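Local structure of tRNA (Adenine(22)-N(1))-methyltransferase (6QE6) at residues N34-I39 / I107-I112; T59-A64 / Q87-L92; L201-L206 / K239-I244. The protein probably methylates N1 of adenine 22 in tRNA, using S-adenosylmethionine as methyl donor, and is bound here to the cofactor product S-adenosyl-L-homocysteine. One frame throughout, in Å; residues are numbered along the deposited sequence.

Overall arrangement
Contacts 1 and 2 belong to one mixed sheet: contact 2 pairs the outermost strand 88-92 with 59-66, and contact 1 pairs the next two, 36-42 and 109-115. Probable hydrogen bonds from I61 N to T37 O and from Y63 N to I39 O join them directly, and their centres are about 10 Å apart. Along the chain contact 2 is nested within the loop that contact 1 closes. Together they span four parallel strands of the Rossmann-like methyltransferase sheet that carries the cofactor site. Contact 3 follows the sheet along the chain and joins a helical hairpin, 200-217 with 225-244, away from the annotated sites; its nearest atoms are about 17 Å from contact 1 and about 27 Å from contact 2.

Contact 1 of 3, residues N34-I39 / I107-I112; sequences NNSTAI and IDYVTI. Unlike the reference sequence in segment 34-39: A38 (reference Thr).
D108 reaches across to the corner at T37, where its OD2 accepts two successive backbone N-H groups. The bond from A38 N is long but nearly straight, 3.2 Å to D108 OD2 with 171° at the hydrogen, and comes in on the anti side, somewhat out of the carboxylate plane. T37 N, 3.1 Å from the same D108 OD2, approaches more bent (140°) and from well above that plane. Both donors lie on one face of it. The aspartate's CG is anti to its own carbonyl carbon (chi1 -64°), which leaves the carboxylate beside the backbone N; that N in turn gives its hydrogen to A38 O at 2.8 Å, so D108 is held from backbone and side chain together.

Strands 36-42 and 109-115 are parallel neighbours in the Rossmann-like sheet of this methyltransferase, and the contact lies at their start. A38, which differs from the reference threonine, takes part through its backbone.

Further along, I39 CG2 packs obliquely on Y109 CB at 3.9 Å. The Y109 ring runs back toward the loop, where S36 OG sits at its edge, 3.3 Å from Y109 CE2, and gives its own hydrogen to N34 O from above the carbonyl plane. One water bridges the tyrosine to the loop: it donates to Y109 OH at 2.7 Å and accepts from N34 N at 2.8 Å. On the far side of strand 109-115, D108 O takes a hydrogen bond from N133 ND2. N34 OD1 accepts from K58 NZ, just before strand 59-66. T37 O takes the backbone N-H of I61, and T111 OG1 is hydrogen-bonded to D41 OD1.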
loop_
_atom_site.group_PDB
_atom_site.type_symbol
_atom_site.label_atom_id
_atom_site.label_comp_id
_atom_site.label_asym_id
_atom_site.label_seq_id
_atom_site.Cartn_x
_atom_site.Cartn_y
_atom_site.Cartn_z
ATOM N N ASN A 34 -8.377 11.438 -7.960
ATOM C CA ASN A 34 -8.976 12.430 -8.834
ATOM C C ASN A 34 -9.428 13.621 -8.003
ATOM O O ASN A 34 -9.713 13.490 -6.810
ATOM C CB ASN A 34 -10.149 11.830 -9.614
ATOM C CG ASN A 34 -9.707 10.730 -10.568
ATOM O OD1 ASN A 34 -9.185 11.011 -11.640
ATOM N ND2 ASN A 34 -9.911 9.473 -10.177
ATOM N N ASN A 35 -9.461 14.791 -8.641
ATOM C CA ASN A 35 -10.088 15.975 -8.064
ATOM C C ASN A 35 -9.528 16.293 -6.688
ATOM O O ASN A 35 -10.272 16.658 -5.783
ATOM C CB ASN A 35 -11.608 15.808 -7.981
ATOM C CG ASN A 35 -12.218 15.519 -9.325
ATOM O OD1 ASN A 35 -11.945 16.221 -10.306
ATOM N ND2 ASN A 35 -13.021 14.460 -9.399
ATOM N N SER A 36 -8.218 16.132 -6.524
ATOM C CA SER A 36 -7.566 16.329 -5.238
ATOM C C SER A 36 -6.877 17.676 -5.201
ATOM O O SER A 36 -6.449 18.194 -6.229
ATOM C CB SER A 36 -6.541 15.230 -4.959
ATOM O OG SER A 36 -7.210 14.000 -4.798
ATOM N N THR A 37 -6.763 18.239 -3.999
ATOM C CA THR A 37 -5.983 19.459 -3.854
ATOM C C THR A 37 -4.499 19.144 -3.690
ATOM O O THR A 37 -3.663 19.624 -4.464
ATOM C CB THR A 37 -6.510 20.295 -2.680
ATOM O OG1 THR A 37 -7.763 20.880 -3.048
ATOM C CG2 THR A 37 -5.545 21.408 -2.340
ATOM N N ALA A 38 -4.153 18.319 -2.699
ATOM C CA ALA A 38 -2.759 18.025 -2.390
ATOM C C ALA A 38 -2.603 16.547 -2.063
ATOM O O ALA A 38 -3.404 15.981 -1.315
ATOM C CB ALA A 38 -2.254 18.880 -1.216
ATOM N N ILE A 39 -1.567 15.924 -2.624
ATOM C CA ILE A 39 -1.210 14.553 -2.281
ATOM C C ILE A 39 0.246 14.531 -1.835
ATOM O O ILE A 39 1.034 15.416 -2.167
ATOM C CB ILE A 39 -1.446 13.570 -3.453
ATOM C CG1 ILE A 39 -0.487 13.853 -4.634
ATOM C CG2 ILE A 39 -2.929 13.589 -3.891
ATOM C CD1 ILE A 39 0.819 13.032 -4.618
ATOM N N ILE A 107 -3.887 17.094 3.319
ATOM C CA ILE A 107 -3.515 16.176 2.248
ATOM C C ILE A 107 -4.684 15.236 1.984
ATOM O O ILE A 107 -5.151 14.545 2.896
ATOM C CB ILE A 107 -2.232 15.404 2.604
ATOM C CG1 ILE A 107 -1.050 16.372 2.691
ATOM C CG2 ILE A 107 -1.950 14.285 1.589
ATOM C CD1 ILE A 107 0.100 15.840 3.493
ATOM N N ASP A 108 -5.158 15.211 0.732
ATOM C CA ASP A 108 -6.248 14.311 0.361
ATOM C C ASP A 108 -5.783 12.859 0.362
ATOM O O ASP A 108 -6.469 11.978 0.888
ATOM C CB ASP A 108 -6.801 14.689 -1.009
ATOM C CG ASP A 108 -7.433 16.072 -1.023
ATOM O OD1 ASP A 108 -8.668 16.156 -0.871
ATOM O OD2 ASP A 108 -6.701 17.077 -1.163
ATOM N N TYR A 109 -4.616 12.585 -0.220
ATOM C CA TYR A 109 -4.142 11.217 -0.336
ATOM C C TYR A 109 -2.655 11.176 -0.061
ATOM O O TYR A 109 -1.879 11.874 -0.720
ATOM C CB TYR A 109 -4.375 10.638 -1.727
ATOM C CG TYR A 109 -5.802 10.403 -2.135
ATOM C CD1 TYR A 109 -6.414 9.168 -1.920
ATOM C CD2 TYR A 109 -6.524 11.393 -2.809
ATOM C CE1 TYR A 109 -7.710 8.931 -2.342
ATOM C CE2 TYR A 109 -7.835 11.173 -3.219
ATOM C CZ TYR A 109 -8.415 9.940 -2.983
ATOM O OH TYR A 109 -9.694 9.716 -3.406
ATOM N N VAL A 110 -2.257 10.336 0.874
ATOM C CA VAL A 110 -0.869 9.941 0.995
ATOM C C VAL A 110 -0.705 8.604 0.289
ATOM O O VAL A 110 -1.472 7.665 0.543
ATOM C CB VAL A 110 -0.445 9.864 2.465
ATOM C CG1 VAL A 110 0.877 9.159 2.573
ATOM C CG2 VAL A 110 -0.379 11.280 3.036
ATOM N N THR A 111 0.246 8.530 -0.638
ATOM C CA THR A 111 0.564 7.284 -1.315
ATOM C C THR A 111 1.914 6.788 -0.833
ATOM O O THR A 111 2.850 7.578 -0.648
ATOM C CB THR A 111 0.569 7.419 -2.842
ATOM O OG1 THR A 111 1.516 8.419 -3.250
ATOM C CG2 THR A 111 -0.822 7.785 -3.338
ATOM N N ILE A 112 1.982 5.483 -0.581
ATOM C CA ILE A 112 3.189 4.798 -0.157
ATOM C C ILE A 112 3.290 3.571 -1.037
ATOM O O ILE A 112 2.474 2.646 -0.907
ATOM C CB ILE A 112 3.149 4.401 1.322
ATOM C CG1 ILE A 112 2.809 5.609 2.192
ATOM C CG2 ILE A 112 4.461 3.775 1.723
ATOM C CD1 ILE A 112 2.382 5.265 3.609
HETATM O O HOH W 1 -10.070 10.470 -5.924
#

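Contact 2 of 3, residues T59-A64 / Q87-L92; sequences TKIAYA and QIFTIL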
loop_
_atom_site.group_PDB
_atom_site.type_symbol
_atom_site.label_atom_id
_atom_site.label_comp_id
_atom_site.label_asym_id
_atom_site.label_seq_id
_atom_site.Cartn_x
_atom_site.Cartn_y
_atom_site.Cartn_z
ATOM N N THR A 59 -4.279 15.963 -9.149
ATOM C CA THR A 59 -3.994 16.758 -7.970
ATOM C C THR A 59 -3.500 18.126 -8.423
ATOM O O THR A 59 -2.944 18.272 -9.516
ATOM C CB THR A 59 -2.956 16.055 -7.056
ATOM O OG1 THR A 59 -2.871 16.735 -5.800
ATOM C CG2 THR A 59 -1.603 16.046 -7.685
ATOM N N LYS A 60 -3.737 19.140 -7.584
ATOM C CA LYS A 60 -3.269 20.490 -7.882
ATOM C C LYS A 60 -1.818 20.662 -7.468
ATOM O O LYS A 60 -1.035 21.295 -8.185
ATOM C CB LYS A 60 -4.151 21.535 -7.188
ATOM C CG LYS A 60 -5.609 21.541 -7.609
ATOM C CD LYS A 60 -5.783 22.062 -9.033
ATOM C CE LYS A 60 -7.263 22.225 -9.392
ATOM N NZ LYS A 60 -7.408 22.704 -10.789
ATOM N N ILE A 61 -1.437 20.121 -6.311
ATOM C CA ILE A 61 -0.037 20.099 -5.907
ATOM C C ILE A 61 0.335 18.711 -5.379
ATOM O O ILE A 61 -0.521 17.870 -5.077
ATOM C CB ILE A 61 0.292 21.190 -4.859
ATOM C CG1 ILE A 61 -0.387 20.905 -3.528
ATOM C CG2 ILE A 61 -0.066 22.581 -5.375
ATOM C CD1 ILE A 61 0.361 21.515 -2.358
ATOM N N ALA A 62 1.639 18.470 -5.287
ATOM C CA ALA A 62 2.131 17.213 -4.747
ATOM C C ALA A 62 3.365 17.465 -3.895
ATOM O O ALA A 62 4.224 18.284 -4.238
ATOM C CB ALA A 62 2.461 16.197 -5.856
ATOM N N TYR A 63 3.426 16.769 -2.773
ATOM C CA TYR A 63 4.635 16.651 -1.971
ATOM C C TYR A 63 5.360 15.357 -2.348
ATOM O O TYR A 63 4.804 14.263 -2.201
ATOM C CB TYR A 63 4.276 16.665 -0.487
ATOM C CG TYR A 63 3.602 17.933 -0.063
ATOM C CD1 TYR A 63 4.277 19.154 -0.075
ATOM C CD2 TYR A 63 2.294 17.921 0.354
ATOM C CE1 TYR A 63 3.638 20.327 0.325
ATOM C CE2 TYR A 63 1.661 19.074 0.752
ATOM C CZ TYR A 63 2.323 20.269 0.742
ATOM O OH TYR A 63 1.633 21.394 1.156
ATOM N N ALA A 64 6.587 15.477 -2.834
ATOM C CA ALA A 64 7.368 14.326 -3.299
ATOM C C ALA A 64 8.467 14.062 -2.273
ATOM O O ALA A 64 9.496 14.743 -2.265
ATOM C CB ALA A 64 7.936 14.577 -4.689
ATOM N N GLN A 87 4.256 23.328 -8.587
ATOM C CA GLN A 87 3.170 22.427 -8.222
ATOM C C GLN A 87 3.682 21.217 -7.452
ATOM O O GLN A 87 2.933 20.627 -6.672
ATOM C CB GLN A 87 2.397 21.961 -9.455
ATOM C CG GLN A 87 1.565 23.057 -10.146
ATOM C CD GLN A 87 2.386 23.939 -11.116
ATOM O OE1 GLN A 87 3.172 23.440 -11.931
ATOM N NE2 GLN A 87 2.185 25.258 -11.030
ATOM N N ILE A 88 4.939 20.821 -7.658
ATOM C CA ILE A 88 5.508 19.680 -6.955
ATOM C C ILE A 88 6.700 20.149 -6.133
ATOM O O ILE A 88 7.528 20.926 -6.615
ATOM C CB ILE A 88 5.898 18.558 -7.934
ATOM C CG1 ILE A 88 4.660 18.121 -8.709
ATOM C CG2 ILE A 88 6.501 17.369 -7.205
ATOM C CD1 ILE A 88 4.940 17.076 -9.748
ATOM N N PHE A 89 6.776 19.688 -4.885
ATOM C CA PHE A 89 7.759 20.161 -3.915
ATOM C C PHE A 89 8.461 18.954 -3.325
ATOM O O PHE A 89 7.802 18.055 -2.800
ATOM C CB PHE A 89 7.087 20.981 -2.801
ATOM C CG PHE A 89 6.254 22.113 -3.312
ATOM C CD1 PHE A 89 6.840 23.312 -3.677
ATOM C CD2 PHE A 89 4.884 21.976 -3.456
ATOM C CE1 PHE A 89 6.071 24.356 -4.182
ATOM C CE2 PHE A 89 4.101 23.026 -3.954
ATOM C CZ PHE A 89 4.693 24.209 -4.317
ATOM N N THR A 90 9.787 18.926 -3.403
ATOM C CA THR A 90 10.517 17.813 -2.811
ATOM C C THR A 90 10.688 18.040 -1.316
ATOM O O THR A 90 10.974 19.155 -0.868
ATOM C CB THR A 90 11.878 17.627 -3.477
ATOM O OG1 THR A 90 12.483 18.906 -3.691
ATOM C CG2 THR A 90 11.735 16.900 -4.807
ATOM N N ILE A 91 10.488 16.974 -0.544
ATOM C CA ILE A 91 10.610 17.004 0.907
ATOM C C ILE A 91 11.474 15.825 1.344
ATOM O O ILE A 91 11.164 14.669 1.031
ATOM C CB ILE A 91 9.236 16.940 1.601
ATOM C CG1 ILE A 91 8.292 18.039 1.091
ATOM C CG2 ILE A 91 9.399 16.988 3.131
ATOM C CD1 ILE A 91 8.795 19.437 1.297
ATOM N N LEU A 92 12.541 16.115 2.081
ATOM C CA LEU A 92 13.382 15.090 2.685
ATOM C C LEU A 92 12.842 14.763 4.075
ATOM O O LEU A 92 12.798 15.641 4.944
ATOM C CB LEU A 92 14.825 15.581 2.753
ATOM C CG LEU A 92 15.786 14.698 3.533
ATOM C CD1 LEU A 92 16.121 13.441 2.739
ATOM C CD2 LEU A 92 17.028 15.478 3.860
#
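Strands 61-64 and 88-92 run parallel, their axes 4.7 Å apart and inclined by 23°, and are tied by four backbone hydrogen bonds: A62 N to Q87 O, F89 N to A62 O, A64 N to F89 O and I91 N to A64 O. On one face I88 spreads its two branches over a pair of alanines, CG1 lying 4.1 Å from A62 CB and CG2 4.0 Å from A64 CB. With CG1 beside the backbone N (chi1 -59°) and CG2 anti to it, I88 sends the CG2 branch forward along the strand to the second alanine. The other face carries Y63 and F89 with I61 and I91 beside them: Y63 CE1 meets F89 CD2 obliquely at 4.3 Å, I91 CG1 rests at the same distance from Y63 CD1, and I61 CB comes to the edge of the phenylalanine ring. The Y63 hydroxyl is hydrogen-bonded to L105 N, which ties the ring to the chain before strand 109-115. The pair belongs to a beta-alpha-beta unit whose connecting helix, 69-81, covers I88 and T90; helix 48-55 packs on A62 and I88 from that same face, and strand 36-42 continues the sheet beyond strand 59-66.

Contact 3 of 3, residues L201-L206 / K239-I244; sequences LYISYL and KYIDVI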
loop_
_atom_site.group_PDB
_atom_site.type_symbol
_atom_site.label_atom_id
_atom_site.label_comp_id
_atom_site.label_asym_id
_atom_site.label_seq_id
_atom_site.Cartn_x
_atom_site.Cartn_y
_atom_site.Cartn_z
ATOM N N LEU A 201 -5.923 -14.908 -10.032
ATOM C CA LEU A 201 -4.529 -14.584 -9.738
ATOM C C LEU A 201 -4.223 -14.800 -8.255
ATOM O O LEU A 201 -3.275 -15.516 -7.899
ATOM C CB LEU A 201 -4.215 -13.143 -10.165
ATOM C CG LEU A 201 -2.771 -12.651 -9.966
ATOM C CD1 LEU A 201 -1.789 -13.404 -10.867
ATOM C CD2 LEU A 201 -2.645 -11.149 -10.198
ATOM N N TYR A 202 -5.049 -14.218 -7.375
ATOM C CA TYR A 202 -4.798 -14.292 -5.934
ATOM C C TYR A 202 -5.013 -15.705 -5.399
ATOM O O TYR A 202 -4.273 -16.168 -4.520
ATOM C CB TYR A 202 -5.699 -13.287 -5.197
ATOM C CG TYR A 202 -5.390 -13.091 -3.739
ATOM C CD1 TYR A 202 -4.085 -12.978 -3.294
ATOM C CD2 TYR A 202 -6.413 -13.005 -2.793
ATOM C CE1 TYR A 202 -3.797 -12.802 -1.949
ATOM C CE2 TYR A 202 -6.133 -12.819 -1.435
ATOM C CZ TYR A 202 -4.822 -12.721 -1.023
ATOM O OH TYR A 202 -4.524 -12.543 0.311
ATOM N N ILE A 203 -6.035 -16.400 -5.897
ATOM C CA ILE A 203 -6.234 -17.778 -5.468
ATOM C C ILE A 203 -5.030 -18.624 -5.859
ATOM O O ILE A 203 -4.532 -19.430 -5.064
ATOM C CB ILE A 203 -7.550 -18.338 -6.043
ATOM C CG1 ILE A 203 -8.741 -17.609 -5.412
ATOM C CG2 ILE A 203 -7.651 -19.821 -5.778
ATOM C CD1 ILE A 203 -10.054 -17.869 -6.116
ATOM N N SER A 204 -4.517 -18.416 -7.073
ATOM C CA SER A 204 -3.337 -19.146 -7.522
ATOM C C SER A 204 -2.158 -18.910 -6.583
ATOM O O SER A 204 -1.487 -19.857 -6.150
ATOM C CB SER A 204 -2.997 -18.724 -8.942
ATOM O OG SER A 204 -1.895 -19.463 -9.384
ATOM N N TYR A 205 -1.924 -17.642 -6.229
ATOM C CA TYR A 205 -0.871 -17.302 -5.280
ATOM C C TYR A 205 -1.064 -18.018 -3.940
ATOM O O TYR A 205 -0.093 -18.488 -3.332
ATOM C CB TYR A 205 -0.839 -15.786 -5.088
ATOM C CG TYR A 205 0.144 -15.325 -4.041
ATOM C CD1 TYR A 205 1.467 -15.039 -4.383
ATOM C CD2 TYR A 205 -0.242 -15.176 -2.717
ATOM C CE1 TYR A 205 2.374 -14.621 -3.438
ATOM C CE2 TYR A 205 0.657 -14.765 -1.762
ATOM C CZ TYR A 205 1.962 -14.482 -2.130
ATOM O OH TYR A 205 2.866 -14.067 -1.179
ATOM N N LEU A 206 -2.316 -18.107 -3.462
ATOM C CA LEU A 206 -2.574 -18.688 -2.144
ATOM C C LEU A 206 -2.400 -20.203 -2.164
ATOM O O LEU A 206 -1.929 -20.788 -1.183
ATOM C CB LEU A 206 -3.978 -18.315 -1.661
ATOM C CG LEU A 206 -4.164 -16.861 -1.271
ATOM C CD1 LEU A 206 -5.614 -16.573 -0.919
ATOM C CD2 LEU A 206 -3.234 -16.548 -0.104
ATOM N N LYS A 239 -9.606 -22.347 3.956
ATOM C CA LYS A 239 -10.924 -21.795 4.238
ATOM C C LYS A 239 -11.162 -20.541 3.410
ATOM O O LYS A 239 -12.184 -20.424 2.719
ATOM C CB LYS A 239 -11.081 -21.517 5.740
ATOM C CG LYS A 239 -11.232 -22.789 6.563
ATOM C CD LYS A 239 -11.559 -22.534 8.031
ATOM C CE LYS A 239 -10.926 -23.602 8.941
ATOM N NZ LYS A 239 -10.856 -23.198 10.382
ATOM N N TYR A 240 -10.208 -19.604 3.439
ATOM C CA TYR A 240 -10.404 -18.352 2.714
ATOM C C TYR A 240 -10.523 -18.603 1.216
ATOM O O TYR A 240 -11.387 -18.019 0.552
ATOM C CB TYR A 240 -9.275 -17.363 3.011
ATOM C CG TYR A 240 -9.439 -16.044 2.284
ATOM C CD1 TYR A 240 -10.189 -15.011 2.833
ATOM C CD2 TYR A 240 -8.850 -15.836 1.029
ATOM C CE1 TYR A 240 -10.341 -13.785 2.165
ATOM C CE2 TYR A 240 -8.995 -14.617 0.342
ATOM C CZ TYR A 240 -9.742 -13.597 0.921
ATOM O OH TYR A 240 -9.891 -12.405 0.254
ATOM N N ILE A 241 -9.672 -19.475 0.666
ATOM C CA ILE A 241 -9.821 -19.845 -0.737
ATOM C C ILE A 241 -11.246 -20.306 -1.006
ATOM O O ILE A 241 -11.884 -19.880 -1.976
ATOM C CB ILE A 241 -8.800 -20.926 -1.135
ATOM C CG1 ILE A 241 -7.376 -20.367 -1.119
ATOM C CG2 ILE A 241 -9.105 -21.440 -2.543
ATOM C CD1 ILE A 241 -6.324 -21.354 -1.589
ATOM N N ASP A 242 -11.785 -21.158 -0.127
ATOM C CA ASP A 242 -13.112 -21.720 -0.377
ATOM C C ASP A 242 -14.186 -20.640 -0.412
ATOM O O ASP A 242 -15.164 -20.755 -1.163
ATOM C CB ASP A 242 -13.451 -22.774 0.675
ATOM C CG ASP A 242 -12.682 -24.084 0.471
ATOM O OD1 ASP A 242 -12.727 -24.927 1.394
ATOM O OD2 ASP A 242 -12.026 -24.279 -0.593
ATOM N N VAL A 243 -14.001 -19.568 0.353
ATOM C CA VAL A 243 -15.004 -18.512 0.401
ATOM C C VAL A 243 -14.989 -17.660 -0.873
ATOM O O VAL A 243 -16.046 -17.262 -1.378
ATOM C CB VAL A 243 -14.778 -17.661 1.657
ATOM C CG1 VAL A 243 -15.663 -16.464 1.614
ATOM C CG2 VAL A 243 -15.029 -18.501 2.892
ATOM N N ILE A 244 -13.805 -17.349 -1.415
ATOM C CA ILE A 244 -13.738 -16.455 -2.573
ATOM C C ILE A 244 -13.737 -17.199 -3.898
ATOM O O ILE A 244 -13.818 -16.548 -4.952
ATOM C CB ILE A 244 -12.514 -15.507 -2.517
ATOM C CG1 ILE A 244 -11.198 -16.278 -2.453
ATOM C CG2 ILE A 244 -12.604 -14.544 -1.323
ATOM C CD1 ILE A 244 -10.018 -15.443 -2.883
#
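Y240 pushes the CE2 corner of its ring against that of Y202, the two CE2 atoms 3.8 Å apart and the side chains crossing at about a right angle. L206 packs beside this meeting point, its CD1 over one face of the Y202 ring, offset toward the rim, and 3.8 Å from Y240 CD2. Both tyrosine hydroxyls hydrogen-bond to backbone carbonyls beyond the pair, Y202 OH to F190 O and Y240 OH to G191 O. Beside the rings runs an aliphatic row. I203 CG1 and I244 CD1 approach to 3.6 Å as the two side chains slide past each other in opposite directions, I203 CG2 meets I241 CG2 at 3.9 Å, and I241 CD1 packs on L206 CB at 3.8 Å. The helices 200-217 and 225-244 that carry these residues are antiparallel, at 160° between their short segments, and form a helical hairpin away from the cofactor site; F196 covers both tyrosines. The side chains meet through apolar contacts and no polar bond joins the two segments, so the fit of side-chain shapes sets their packing, while the hydrogen bonds of the two hydroxyls help hold the rings in place.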